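PDB 4DLL: 2-hydroxy-3-oxopropionate reductase, which probably catalyses the NAD(P)-dependent interconversion of 2-hydroxy-3-oxopropionate (tartronate semialdehyde) and glycerate. Local coordinates for residues 35-40 against 89-94; 56-61 against 74-79; 254-259 against 308-313. One frame throughout, in Å; residues are numbered along the deposited sequence.

Contact 1 of 3, residues 35-40 against 89-94; sequences TFLGTG and DIVVSM. With SO4 (sulfate ion), chain C.
In the Rossmann-type dinucleotide-binding fold, strand 33-37 lies beside strand 90-93, and here Thr35, Phe36 and Leu37 pair in parallel with Val91, Val92 and Ser93. The axes of the two short strands approach to 4.7 Å and diverge by 22°. Four backbone hydrogen bonds fix the register: Thr35 N to Ile90 O, Val92 N to Thr35 O, Leu37 N to Val92 O, and Met94 N to Leu37 O, the last 2.8 Å long.

On the face carrying Thr35 and Leu37, Leu37 CD2 packs against Val91 CG1 at 3.6 Å, while Thr35 OG1 is bonded elsewhere, to Ala84 O. Phe36 points to the other face, where its side chain runs alongside that of Val92, Phe36 CD1 lying 3.8 Å from Val92 CB. Helix 43-52 also packs here, through Ala47 and Leu50 on Phe36 and Met46 on Met94.

Past the strand, Gly38 and Gly40 fit the first two glycines of a GxGxxG turn. Both have positive phi, and a CB on either would crowd Met94 O. At this turn Thr39 N donates to sulfate O1 at 2.9 Å, and Arg62 N binds the same ion; the sulfate probably came from the crystallisation liquor but may mark a cofactor phosphate site.

Met94, a selenomethionine, lies over one face of the Phe36 ring, brought there with CG anti to the carbonyl carbon (chi1 -67°) and the chain extended beyond it. Met94 SE stands 4.3 Å from the Phe36 ring centroid, a Met-aromatic contact, and the methyl Met94 CE sits toward the ring's rim, 3.7 Å from Phe36 CZ.

Contact 2 of 3, residues 56-61 against 74-79; sequences ALQVWN and GATIHE
Ala75, next after the Schellman glycine Gly74 that closes helix 64-71, puts its CB against Leu57 CD2 at 3.8 Å and also touches Val59 CG2. This begins the parallel pairing that completes a beta-alpha-beta unit of the nucleotide-binding fold. Thr76 enters the strand: its N donates to Leu57 O, and its O accepts from Val59 N at 2.9 Å. Its side chain runs beside that of Gln58, with Gln58 OE1 lying tight against Thr76 CB.

Ile77 turns to the other face and lays CD1 on Val59 CB at 3.7 Å. His78 makes a backbone bond from N to Val59 O and a side-chain hydrogen bond through its ring. His78 NE2 donates to Gln58 OE1 at 3.0 Å and 174°, on a lone pair in the amide plane and within the imidazole plane, although the two planes stand 65° apart. Gln58 reaches back to this point because its chain bends at chi2 (-59°). A leucine in place of His78 would probably leave Gln58 OE1 without this donor and its amide freer to turn. A water accepts from Asn61 N and donates to His78 O at 2.6 Å, bridging the two segments past the end of strand 56-60. At Glu79 the backbone O receives a weak bond from Trp60 NE1, 2.9 Å away at the indole edge.

Strand 76-78 is the outermost on this side of the sheet within the chain. Helix 64-71 covers Val59 and Ile77 through Leu70, helix 81-85 packs on Trp60 and His78, and strand 33-37 flanks strand 56-60 on its other side.

Contact 3 of 3, residues 254-259 against 308-313; sequences RDFAPR and GLFVEL
Phe256 and Phe310 carry this contact, their side chains crossing at about a right angle while the ring planes are inclined by only 40°. With centroids 5.4 Å apart, the pair is oblique. The nearest atoms of the two rings are Phe256 CZ and Phe310 CD1, 3.4 Å apart. Phe256 is further bounded by Gly308, just before the helix, and by Val311 in its first turn. Gly308 CA sits over one face of the ring, 4.1 Å from Phe256 CD1, and Val311 CG2 comes obliquely to within 3.5 Å of Phe256 CD2.

Arg254 meets Phe310 farther along the ring. The guanidinium and ring planes stand 74° apart, and Phe310 CZ lies over the centre of one guanidinium face, 3.5 Å from Arg254 CZ. The ring thus presents its end to the flat of the cation. Nearest of all is Arg254 NE, 3.3 Å from Phe310 CE1. A bend in the arginine chain at chi2 (-61°) helps bring the group against the outer end of the Phe310 ring, and Arg254 NH1 is weakly bonded to Met251 O.

No hydrogen bond crosses between the two segments. Asp305, outside both, holds the loop instead: its OD1 accepts from Arg259 N, and its backbone is hydrogen-bonded to that of Phe256.

The contact joins the loop between helices 247-252 and 262-278 to helix 309-315 in the helical C-terminal part of the chain. Phe310 also packs on Ala214 and Leu218 of helix 194-222, Met227 of helix 227-234 touches both Arg254 and Phe310, and Met251 of helix 247-252 lies against both phenylalanines.

Contacts 1 and 2 are successive slices of the parallel part of one mixed sheet: strands 33-37 and 56-60 are neighbours, and the chain of contact 2 falls between the two segments of contact 1. Their centres lie 10 Å apart, joined by probable hydrogen bonds from Phe36 N to Gln58 O and from Gly38 N to Trp60 O, each 2.9 Å long. Asn61 of contact 2 approaches the sulfate held at Thr39 of contact 1, so the glycine turn and the end of strand 56-60 face a common anion site. Contact 3 belongs to the helical region, with its centre about 30 Å from that of contact 1 and 35 Å from that of contact 2, and touches neither.

Contact 1 of 3, residues 35-40 against 89-94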
ATOM      1  N   THR A  35      -3.613 -33.728   8.279  1.00 35.12           N
ATOM      2  CA  THR A  35      -2.416 -33.641   9.115  1.00 34.93           C
ATOM      3  C   THR A  35      -1.727 -32.237   9.025  1.00 34.97           C
ATOM      4  O   THR A  35      -1.556 -31.691   7.934  1.00 35.34           O
ATOM      5  CB  THR A  35      -1.430 -34.768   8.727  1.00 35.30           C
ATOM      6  OG1 THR A  35      -2.065 -36.052   8.910  1.00 35.58           O
ATOM      7  CG2 THR A  35      -0.132 -34.708   9.560  1.00 33.83           C
ATOM      8  N   PHE A  36      -1.399 -31.639  10.166  1.00 34.08           N
ATOM      9  CA  PHE A  36      -0.443 -30.536  10.204  1.00 33.57           C
ATOM     10  C   PHE A  36       0.917 -31.079  10.532  1.00 34.13           C
ATOM     11  O   PHE A  36       1.054 -31.993  11.348  1.00 34.88           O
ATOM     12  CB  PHE A  36      -0.792 -29.443  11.244  1.00 32.16           C
ATOM     13  CG  PHE A  36      -1.938 -28.568  10.850  1.00 29.00           C
ATOM     14  CD1 PHE A  36      -2.657 -28.822   9.686  1.00 28.92           C
ATOM     15  CD2 PHE A  36      -2.376 -27.539  11.698  1.00 33.63           C
ATOM     16  CE1 PHE A  36      -3.750 -28.029   9.305  1.00 25.00           C
ATOM     17  CE2 PHE A  36      -3.477 -26.720  11.331  1.00 31.84           C
ATOM     18  CZ  PHE A  36      -4.163 -26.983  10.125  1.00 23.91           C
ATOM     19  N   LEU A  37       1.903 -30.472   9.888  1.00 34.11           N
ATOM     20  CA  LEU A  37       3.311 -30.641  10.120  1.00 34.70           C
ATOM     21  C   LEU A  37       3.855 -29.264  10.537  1.00 35.76           C
ATOM     22  O   LEU A  37       3.947 -28.392   9.727  1.00 35.32           O
ATOM     23  CB  LEU A  37       3.969 -31.084   8.814  1.00 34.35           C
ATOM     24  CG  LEU A  37       4.232 -32.552   8.534  1.00 34.79           C
ATOM     25  CD1 LEU A  37       3.191 -33.479   8.992  1.00 39.58           C
ATOM     26  CD2 LEU A  37       4.588 -32.858   7.092  1.00 36.62           C
ATOM     27  N   GLY A  38       4.202 -29.074  11.804  1.00 36.33           N
ATOM     28  CA  GLY A  38       4.541 -27.764  12.286  1.00 38.41           C
ATOM     29  C   GLY A  38       3.280 -26.945  12.458  1.00 39.38           C
ATOM     30  O   GLY A  38       2.207 -27.319  11.993  1.00 40.75           O
ATOM     31  N   THR A  39       3.393 -25.818  13.134  1.00 40.53           N
ATOM     32  CA  THR A  39       2.237 -24.948  13.320  1.00 41.94           C
ATOM     33  C   THR A  39       2.507 -23.562  12.785  1.00 42.39           C
ATOM     34  O   THR A  39       1.603 -22.754  12.748  1.00 40.87           O
ATOM     35  CB  THR A  39       1.823 -24.837  14.793  1.00 42.35           C
ATOM     36  OG1 THR A  39       2.994 -24.649  15.602  1.00 43.28           O
ATOM     37  CG2 THR A  39       1.095 -26.099  15.221  1.00 43.13           C
ATOM     38  N   GLY A  40       3.758 -23.288  12.368  1.00 43.63           N
ATOM     39  CA  GLY A  40       4.129 -21.965  11.816  1.00 44.19           C
ATOM     40  C   GLY A  40       3.568 -20.842  12.671  1.00 45.13           C
ATOM     41  O   GLY A  40       3.469 -20.983  13.895  1.00 45.96           O
ATOM     42  N   ASP A  89      -5.596 -37.753   4.263  1.00 35.00           N
ATOM     43  CA  ASP A  89      -6.025 -37.368   2.914  1.00 33.93           C
ATOM     44  C   ASP A  89      -5.244 -36.150   2.430  1.00 32.20           C
ATOM     45  O   ASP A  89      -4.867 -36.096   1.278  1.00 33.19           O
ATOM     46  CB  ASP A  89      -7.510 -36.995   2.949  1.00 34.03           C
ATOM     47  CG  ASP A  89      -8.381 -38.148   3.389  1.00 36.53           C
ATOM     48  OD1 ASP A  89      -8.188 -39.255   2.877  1.00 40.48           O
ATOM     49  OD2 ASP A  89      -9.247 -37.951   4.259  1.00 43.25           O
ATOM     50  N   ILE A  90      -5.057 -35.164   3.311  1.00 31.25           N
ATOM     51  CA  ILE A  90      -4.340 -33.930   3.005  1.00 29.69           C
ATOM     52  C   ILE A  90      -3.299 -33.699   4.124  1.00 29.99           C
ATOM     53  O   ILE A  90      -3.639 -33.708   5.313  1.00 31.05           O
ATOM     54  CB  ILE A  90      -5.287 -32.771   2.854  1.00 28.73           C
ATOM     55  CG1 ILE A  90      -6.311 -33.054   1.712  1.00 29.51           C
ATOM     56  CG2 ILE A  90      -4.500 -31.477   2.641  1.00 30.06           C
ATOM     57  CD1 ILE A  90      -7.142 -31.825   1.270  1.00 30.73           C
ATOM     58  N   VAL A  91      -2.035 -33.577   3.750  1.00 29.36           N
ATOM     59  CA  VAL A  91      -1.001 -33.208   4.712  1.00 28.82           C
ATOM     60  C   VAL A  91      -0.584 -31.754   4.495  1.00 28.86           C
ATOM     61  O   VAL A  91      -0.160 -31.387   3.407  1.00 29.43           O
ATOM     62  CB  VAL A  91       0.201 -34.159   4.609  1.00 29.87           C
ATOM     63  CG1 VAL A  91       1.431 -33.608   5.422  1.00 28.58           C
ATOM     64  CG2 VAL A  91      -0.207 -35.581   5.080  1.00 24.63           C
ATOM     65  N   VAL A  92      -0.730 -30.933   5.529  1.00 29.35           N
ATOM     66  CA  VAL A  92      -0.411 -29.518   5.460  1.00 29.11           C
ATOM     67  C   VAL A  92       0.893 -29.237   6.199  1.00 30.39           C
ATOM     68  O   VAL A  92       0.934 -29.381   7.430  1.00 31.17           O
ATOM     69  CB  VAL A  92      -1.538 -28.680   6.074  1.00 28.85           C
ATOM     70  CG1 VAL A  92      -1.275 -27.204   5.887  1.00 26.49           C
ATOM     71  CG2 VAL A  92      -2.889 -29.074   5.445  1.00 26.88           C
ATOM     72  N   SER A  93       1.948 -28.863   5.460  1.00 31.17           N
ATOM     73  CA  SER A  93       3.180 -28.298   6.088  1.00 33.52           C
ATOM     74  C   SER A  93       3.145 -26.792   6.480  1.00 33.72           C
ATOM     75  O   SER A  93       2.897 -25.908   5.669  1.00 32.81           O
ATOM     76  CB  SER A  93       4.440 -28.608   5.244  1.00 33.06           C
ATOM     77  OG  SER A  93       5.458 -27.636   5.481  1.00 37.25           O
HETATM   78  N   MSE A  94       3.448 -26.509   7.741  1.00 35.86           N
HETATM   79  CA  MSE A  94       3.583 -25.149   8.219  1.00 38.53           C
HETATM   80  C   MSE A  94       4.989 -24.983   8.804  1.00 40.77           C
HETATM   81  O   MSE A  94       5.237 -24.338   9.846  1.00 42.33           O
HETATM   82  CB  MSE A  94       2.484 -24.861   9.220  1.00 38.03           C
HETATM   83  CG  MSE A  94       1.111 -24.851   8.537  1.00 41.33           C
HETATM   84 SE   MSE A  94      -0.238 -24.585   9.854  0.80 54.58          SE
HETATM   85  CE  MSE A  94      -1.878 -24.372   8.772  1.00 43.65           C
TER
HETATM   86  S   SO4 C 401       5.941 -25.881  15.780  1.00 47.30           S
HETATM   87  O1  SO4 C 401       5.727 -25.014  14.620  1.00 45.86           O
HETATM   88  O2  SO4 C 401       4.821 -25.598  16.684  1.00 43.92           O
HETATM   89  O3  SO4 C 401       6.089 -27.286  15.375  1.00 44.88           O
HETATM   90  O4  SO4 C 401       7.191 -25.518  16.429  1.00 47.70           O

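Contact 2 of 3, residues 56-61 against 74-79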
ATOM      1  N   ALA A  56     -11.040 -34.239  10.948  1.00 38.28           N
ATOM      2  CA  ALA A  56     -10.262 -34.856  12.004  1.00 38.51           C
ATOM      3  C   ALA A  56      -8.776 -34.482  11.830  1.00 38.29           C
ATOM      4  O   ALA A  56      -8.253 -34.414  10.721  1.00 38.09           O
ATOM      5  CB  ALA A  56     -10.480 -36.383  12.032  1.00 38.26           C
ATOM      6  N   LEU A  57      -8.096 -34.226  12.925  1.00 37.31           N
ATOM      7  CA  LEU A  57      -6.806 -33.594  12.791  1.00 36.89           C
ATOM      8  C   LEU A  57      -5.710 -34.342  13.507  1.00 36.39           C
ATOM      9  O   LEU A  57      -5.850 -34.620  14.701  1.00 35.73           O
ATOM     10  CB  LEU A  57      -6.908 -32.163  13.339  1.00 36.40           C
ATOM     11  CG  LEU A  57      -5.654 -31.302  13.190  1.00 34.57           C
ATOM     12  CD1 LEU A  57      -5.353 -31.033  11.695  1.00 30.83           C
ATOM     13  CD2 LEU A  57      -5.802 -30.003  14.032  1.00 30.43           C
ATOM     14  N   GLN A  58      -4.635 -34.655  12.771  1.00 36.16           N
ATOM     15  CA  GLN A  58      -3.397 -35.187  13.352  1.00 35.53           C
ATOM     16  C   GLN A  58      -2.337 -34.123  13.218  1.00 35.52           C
ATOM     17  O   GLN A  58      -2.341 -33.358  12.260  1.00 34.86           O
ATOM     18  CB  GLN A  58      -2.889 -36.437  12.612  1.00 35.09           C
ATOM     19  CG  GLN A  58      -3.921 -37.494  12.171  1.00 39.26           C
ATOM     20  CD  GLN A  58      -4.733 -38.082  13.341  1.00 41.90           C
ATOM     21  OE1 GLN A  58      -4.184 -38.405  14.423  1.00 41.02           O
ATOM     22  NE2 GLN A  58      -6.043 -38.203  13.134  1.00 38.85           N
ATOM     23  N   VAL A  59      -1.412 -34.096  14.164  1.00 34.95           N
ATOM     24  CA  VAL A  59      -0.400 -33.088  14.220  1.00 36.27           C
ATOM     25  C   VAL A  59       0.955 -33.715  14.552  1.00 36.54           C
ATOM     26  O   VAL A  59       1.014 -34.605  15.355  1.00 37.78           O
ATOM     27  CB  VAL A  59      -0.719 -32.047  15.356  1.00 36.52           C
ATOM     28  CG1 VAL A  59       0.393 -30.980  15.438  1.00 35.86           C
ATOM     29  CG2 VAL A  59      -2.060 -31.377  15.147  1.00 36.51           C
ATOM     30  N   TRP A  60       2.029 -33.266  13.926  1.00 36.88           N
ATOM     31  CA  TRP A  60       3.371 -33.491  14.432  1.00 36.87           C
ATOM     32  C   TRP A  60       3.970 -32.093  14.607  1.00 38.28           C
ATOM     33  O   TRP A  60       3.814 -31.246  13.743  1.00 38.10           O
ATOM     34  CB  TRP A  60       4.192 -34.323  13.438  1.00 37.14           C
ATOM     35  CG  TRP A  60       5.625 -34.343  13.793  1.00 36.48           C
ATOM     36  CD1 TRP A  60       6.236 -35.152  14.730  1.00 34.21           C
ATOM     37  CD2 TRP A  60       6.642 -33.475  13.279  1.00 38.43           C
ATOM     38  NE1 TRP A  60       7.577 -34.828  14.825  1.00 37.08           N
ATOM     39  CE2 TRP A  60       7.858 -33.815  13.944  1.00 38.22           C
ATOM     40  CE3 TRP A  60       6.651 -32.445  12.324  1.00 36.95           C
ATOM     41  CZ2 TRP A  60       9.077 -33.175  13.661  1.00 37.77           C
ATOM     42  CZ3 TRP A  60       7.854 -31.817  12.037  1.00 37.45           C
ATOM     43  CH2 TRP A  60       9.061 -32.178  12.716  1.00 40.33           C
ATOM     44  N   ASN A  61       4.603 -31.805  15.735  1.00 38.57           N
ATOM     45  CA  ASN A  61       5.151 -30.484  15.908  1.00 39.33           C
ATOM     46  C   ASN A  61       6.293 -30.548  16.937  1.00 39.75           C
ATOM     47  O   ASN A  61       6.586 -31.623  17.411  1.00 39.45           O
ATOM     48  CB  ASN A  61       4.053 -29.474  16.255  1.00 38.69           C
ATOM     49  CG  ASN A  61       3.622 -29.545  17.704  1.00 40.50           C
ATOM     50  OD1 ASN A  61       3.453 -30.612  18.263  1.00 39.86           O
ATOM     51  ND2 ASN A  61       3.468 -28.400  18.321  1.00 40.27           N
ATOM     52  N   GLY A  74      -8.927 -31.482  20.190  1.00 47.49           N
ATOM     53  CA  GLY A  74      -9.290 -32.805  19.636  1.00 48.59           C
ATOM     54  C   GLY A  74      -8.216 -33.469  18.786  1.00 48.69           C
ATOM     55  O   GLY A  74      -8.277 -34.662  18.515  1.00 49.74           O
ATOM     56  N   ALA A  75      -7.205 -32.697  18.397  1.00 48.13           N
ATOM     57  CA  ALA A  75      -6.119 -33.184  17.557  1.00 47.34           C
ATOM     58  C   ALA A  75      -5.310 -34.317  18.216  1.00 47.35           C
ATOM     59  O   ALA A  75      -5.093 -34.287  19.421  1.00 46.93           O
ATOM     60  CB  ALA A  75      -5.206 -32.014  17.187  1.00 47.12           C
ATOM     61  N   THR A  76      -4.855 -35.287  17.425  1.00 46.54           N
ATOM     62  CA  THR A  76      -3.972 -36.320  17.916  1.00 47.32           C
ATOM     63  C   THR A  76      -2.520 -35.934  17.599  1.00 46.92           C
ATOM     64  O   THR A  76      -2.156 -35.728  16.437  1.00 46.35           O
ATOM     65  CB  THR A  76      -4.261 -37.717  17.266  1.00 47.69           C
ATOM     66  OG1 THR A  76      -5.657 -38.012  17.335  1.00 49.30           O
ATOM     67  CG2 THR A  76      -3.449 -38.848  17.977  1.00 48.21           C
ATOM     68  N   ILE A  77      -1.683 -35.880  18.623  1.00 46.55           N
ATOM     69  CA  ILE A  77      -0.290 -35.520  18.417  1.00 46.18           C
ATOM     70  C   ILE A  77       0.571 -36.773  18.253  1.00 46.12           C
ATOM     71  O   ILE A  77       0.361 -37.750  18.944  1.00 47.54           O
ATOM     72  CB  ILE A  77       0.200 -34.627  19.545  1.00 45.76           C
ATOM     73  CG1 ILE A  77      -0.892 -33.619  19.966  1.00 46.67           C
ATOM     74  CG2 ILE A  77       1.507 -33.942  19.210  1.00 45.00           C
ATOM     75  CD1 ILE A  77      -1.399 -32.613  18.961  1.00 44.82           C
ATOM     76  N   HIS A  78       1.523 -36.765  17.328  1.00 45.72           N
ATOM     77  CA  HIS A  78       2.444 -37.899  17.155  1.00 45.50           C
ATOM     78  C   HIS A  78       3.881 -37.459  17.409  1.00 45.85           C
ATOM     79  O   HIS A  78       4.232 -36.300  17.173  1.00 45.96           O
ATOM     80  CB  HIS A  78       2.271 -38.516  15.775  1.00 44.87           C
ATOM     81  CG  HIS A  78       0.860 -38.903  15.488  1.00 46.17           C
ATOM     82  ND1 HIS A  78       0.436 -40.214  15.482  1.00 47.92           N
ATOM     83  CD2 HIS A  78      -0.246 -38.147  15.260  1.00 46.94           C
ATOM     84  CE1 HIS A  78      -0.865 -40.253  15.231  1.00 48.09           C
ATOM     85  NE2 HIS A  78      -1.304 -39.011  15.096  1.00 47.23           N
ATOM     86  N   GLU A  79       4.701 -38.362  17.930  1.00 46.19           N
ATOM     87  CA  GLU A  79       6.117 -38.031  18.182  1.00 47.35           C
ATOM     88  C   GLU A  79       6.911 -37.959  16.846  1.00 46.66           C
ATOM     89  O   GLU A  79       7.779 -37.106  16.686  1.00 45.55           O
ATOM     90  CB  GLU A  79       6.745 -39.025  19.199  1.00 47.81           C
ATOM     91  CG  GLU A  79       8.236 -38.783  19.555  1.00 51.57           C
ATOM     92  CD  GLU A  79       8.485 -37.509  20.375  1.00 57.15           C
ATOM     93  OE1 GLU A  79       7.490 -36.822  20.792  1.00 58.91           O
ATOM     94  OE2 GLU A  79       9.692 -37.191  20.603  1.00 59.42           O
TER
HETATM   95  O   HOH W   1       5.180 -34.059  17.962  1.00 46.53           O

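Contact 3 of 3, residues 254-259 against 308-313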
ATOM      1  N   ARG A 254       5.322   3.410  18.721  1.00 43.08           N
ATOM      2  CA  ARG A 254       6.594   2.673  18.804  1.00 43.99           C
ATOM      3  C   ARG A 254       6.517   1.186  19.288  1.00 44.56           C
ATOM      4  O   ARG A 254       7.394   0.710  20.028  1.00 45.15           O
ATOM      5  CB  ARG A 254       7.615   3.440  19.637  1.00 43.40           C
ATOM      6  CG  ARG A 254       7.883   4.829  19.182  1.00 42.46           C
ATOM      7  CD  ARG A 254       8.423   4.793  17.801  1.00 41.68           C
ATOM      8  NE  ARG A 254       9.049   6.047  17.393  1.00 39.71           N
ATOM      9  CZ  ARG A 254       8.400   7.129  16.992  1.00 42.00           C
ATOM     10  NH1 ARG A 254       7.065   7.167  16.955  1.00 42.73           N
ATOM     11  NH2 ARG A 254       9.105   8.192  16.616  1.00 42.85           N
ATOM     12  N   ASP A 255       5.498   0.455  18.834  1.00 44.57           N
ATOM     13  CA  ASP A 255       5.279  -0.931  19.265  1.00 45.14           C
ATOM     14  C   ASP A 255       5.911  -1.933  18.274  1.00 45.35           C
ATOM     15  O   ASP A 255       5.258  -2.386  17.321  1.00 45.39           O
ATOM     16  CB  ASP A 255       3.783  -1.180  19.364  1.00 44.94           C
ATOM     17  CG  ASP A 255       3.455  -2.567  19.812  1.00 47.63           C
ATOM     18  OD1 ASP A 255       4.366  -3.273  20.332  1.00 49.72           O
ATOM     19  OD2 ASP A 255       2.273  -2.959  19.637  1.00 50.08           O
ATOM     20  N   PHE A 256       7.176  -2.259  18.481  1.00 44.68           N
ATOM     21  CA  PHE A 256       7.868  -3.085  17.535  1.00 45.41           C
ATOM     22  C   PHE A 256       8.028  -4.537  17.999  1.00 45.52           C
ATOM     23  O   PHE A 256       8.886  -5.267  17.505  1.00 46.83           O
ATOM     24  CB  PHE A 256       9.166  -2.389  17.063  1.00 45.20           C
ATOM     25  CG  PHE A 256       8.915  -1.023  16.399  1.00 47.96           C
ATOM     26  CD1 PHE A 256       7.941  -0.875  15.376  1.00 47.50           C
ATOM     27  CD2 PHE A 256       9.609   0.122  16.825  1.00 50.00           C
ATOM     28  CE1 PHE A 256       7.675   0.393  14.787  1.00 48.52           C
ATOM     29  CE2 PHE A 256       9.346   1.412  16.238  1.00 49.33           C
ATOM     30  CZ  PHE A 256       8.378   1.539  15.221  1.00 48.42           C
ATOM     31  N   ALA A 257       7.197  -4.972  18.940  1.00 45.55           N
ATOM     32  CA  ALA A 257       7.206  -6.387  19.346  1.00 45.66           C
ATOM     33  C   ALA A 257       6.882  -7.278  18.151  1.00 45.58           C
ATOM     34  O   ALA A 257       5.964  -6.986  17.397  1.00 45.50           O
ATOM     35  CB  ALA A 257       6.255  -6.652  20.510  1.00 45.42           C
ATOM     36  N   PRO A 258       7.666  -8.358  17.965  1.00 46.40           N
ATOM     37  CA  PRO A 258       7.607  -9.157  16.726  1.00 45.96           C
ATOM     38  C   PRO A 258       6.320  -9.954  16.532  1.00 45.17           C
ATOM     39  O   PRO A 258       5.929 -10.691  17.419  1.00 46.10           O
ATOM     40  CB  PRO A 258       8.814 -10.089  16.861  1.00 45.73           C
ATOM     41  CG  PRO A 258       9.052 -10.183  18.349  1.00 46.59           C
ATOM     42  CD  PRO A 258       8.766  -8.808  18.851  1.00 46.24           C
ATOM     43  N   ARG A 259       5.656  -9.812  15.387  1.00 44.13           N
ATOM     44  CA  ARG A 259       4.617 -10.799  15.033  1.00 44.15           C
ATOM     45  C   ARG A 259       5.150 -11.690  13.894  1.00 43.63           C
ATOM     46  O   ARG A 259       5.109 -12.939  13.965  1.00 44.78           O
ATOM     47  CB  ARG A 259       3.257 -10.184  14.709  1.00 43.94           C
ATOM     48  CG  ARG A 259       3.042  -8.732  15.118  1.00 45.85           C
ATOM     49  CD  ARG A 259       2.826  -8.441  16.584  1.00 45.99           C
ATOM     50  NE  ARG A 259       3.449  -7.140  16.891  1.00 46.09           N
ATOM     51  CZ  ARG A 259       2.861  -6.106  17.495  1.00 44.10           C
ATOM     52  NH1 ARG A 259       1.586  -6.161  17.879  1.00 43.71           N
ATOM     53  NH2 ARG A 259       3.555  -4.993  17.686  1.00 43.16           N
ATOM     54  N   GLY A 308       9.651  -2.747  12.206  1.00 41.58           N
ATOM     55  CA  GLY A 308      10.830  -2.293  12.910  1.00 41.58           C
ATOM     56  C   GLY A 308      11.820  -1.652  11.972  1.00 42.91           C
ATOM     57  O   GLY A 308      12.865  -1.179  12.413  1.00 43.44           O
ATOM     58  N   LEU A 309      11.479  -1.572  10.684  1.00 42.79           N
ATOM     59  CA  LEU A 309      12.349  -0.938   9.687  1.00 42.59           C
ATOM     60  C   LEU A 309      12.365   0.568   9.844  1.00 42.10           C
ATOM     61  O   LEU A 309      13.358   1.232   9.517  1.00 43.20           O
ATOM     62  CB  LEU A 309      11.949  -1.347   8.249  1.00 42.68           C
ATOM     63  CG  LEU A 309      12.642  -0.661   7.090  1.00 40.87           C
ATOM     64  CD1 LEU A 309      14.074  -1.220   6.964  1.00 43.52           C
ATOM     65  CD2 LEU A 309      11.880  -0.813   5.772  1.00 37.88           C
ATOM     66  N   PHE A 310      11.250   1.094  10.315  1.00 41.53           N
ATOM     67  CA  PHE A 310      11.160   2.415  10.900  1.00 42.31           C
ATOM     68  C   PHE A 310      12.401   2.745  11.749  1.00 43.38           C
ATOM     69  O   PHE A 310      12.994   3.818  11.592  1.00 43.13           O
ATOM     70  CB  PHE A 310       9.949   2.388  11.808  1.00 42.53           C
ATOM     71  CG  PHE A 310       9.583   3.689  12.408  1.00 42.42           C
ATOM     72  CD1 PHE A 310      10.071   4.047  13.672  1.00 44.39           C
ATOM     73  CD2 PHE A 310       8.660   4.516  11.780  1.00 41.08           C
ATOM     74  CE1 PHE A 310       9.695   5.249  14.282  1.00 40.60           C
ATOM     75  CE2 PHE A 310       8.279   5.726  12.359  1.00 41.85           C
ATOM     76  CZ  PHE A 310       8.807   6.098  13.629  1.00 41.68           C
ATOM     77  N   VAL A 311      12.788   1.823  12.639  1.00 43.17           N
ATOM     78  CA  VAL A 311      13.910   2.074  13.541  1.00 44.63           C
ATOM     79  C   VAL A 311      15.178   2.316  12.719  1.00 45.26           C
ATOM     80  O   VAL A 311      15.860   3.340  12.903  1.00 45.16           O
ATOM     81  CB  VAL A 311      14.058   0.972  14.627  1.00 44.48           C
ATOM     82  CG1 VAL A 311      15.245   1.240  15.504  1.00 43.92           C
ATOM     83  CG2 VAL A 311      12.795   0.893  15.469  1.00 44.22           C
ATOM     84  N   GLU A 312      15.447   1.425  11.759  1.00 46.76           N
ATOM     85  CA  GLU A 312      16.570   1.610  10.827  1.00 47.68           C
ATOM     86  C   GLU A 312      16.540   2.994  10.224  1.00 48.66           C
ATOM     87  O   GLU A 312      17.559   3.662  10.176  1.00 49.54           O
ATOM     88  CB  GLU A 312      16.545   0.561   9.701  1.00 47.95           C
ATOM     89  N   LEU A 313      15.359   3.443   9.790  1.00 49.71           N
ATOM     90  CA  LEU A 313      15.269   4.713   9.057  1.00 49.63           C
ATOM     91  C   LEU A 313      15.216   5.966   9.942  1.00 50.11           C
ATOM     92  O   LEU A 313      15.697   7.041   9.536  1.00 48.69           O
ATOM     93  CB  LEU A 313      14.120   4.708   8.040  1.00 49.76           C
ATOM     94  CG  LEU A 313      14.134   3.755   6.839  1.00 49.67           C
ATOM     95  CD1 LEU A 313      12.851   3.995   6.064  1.00 49.59           C
ATOM     96  CD2 LEU A 313      15.338   3.970   5.934  1.00 48.08           C
TER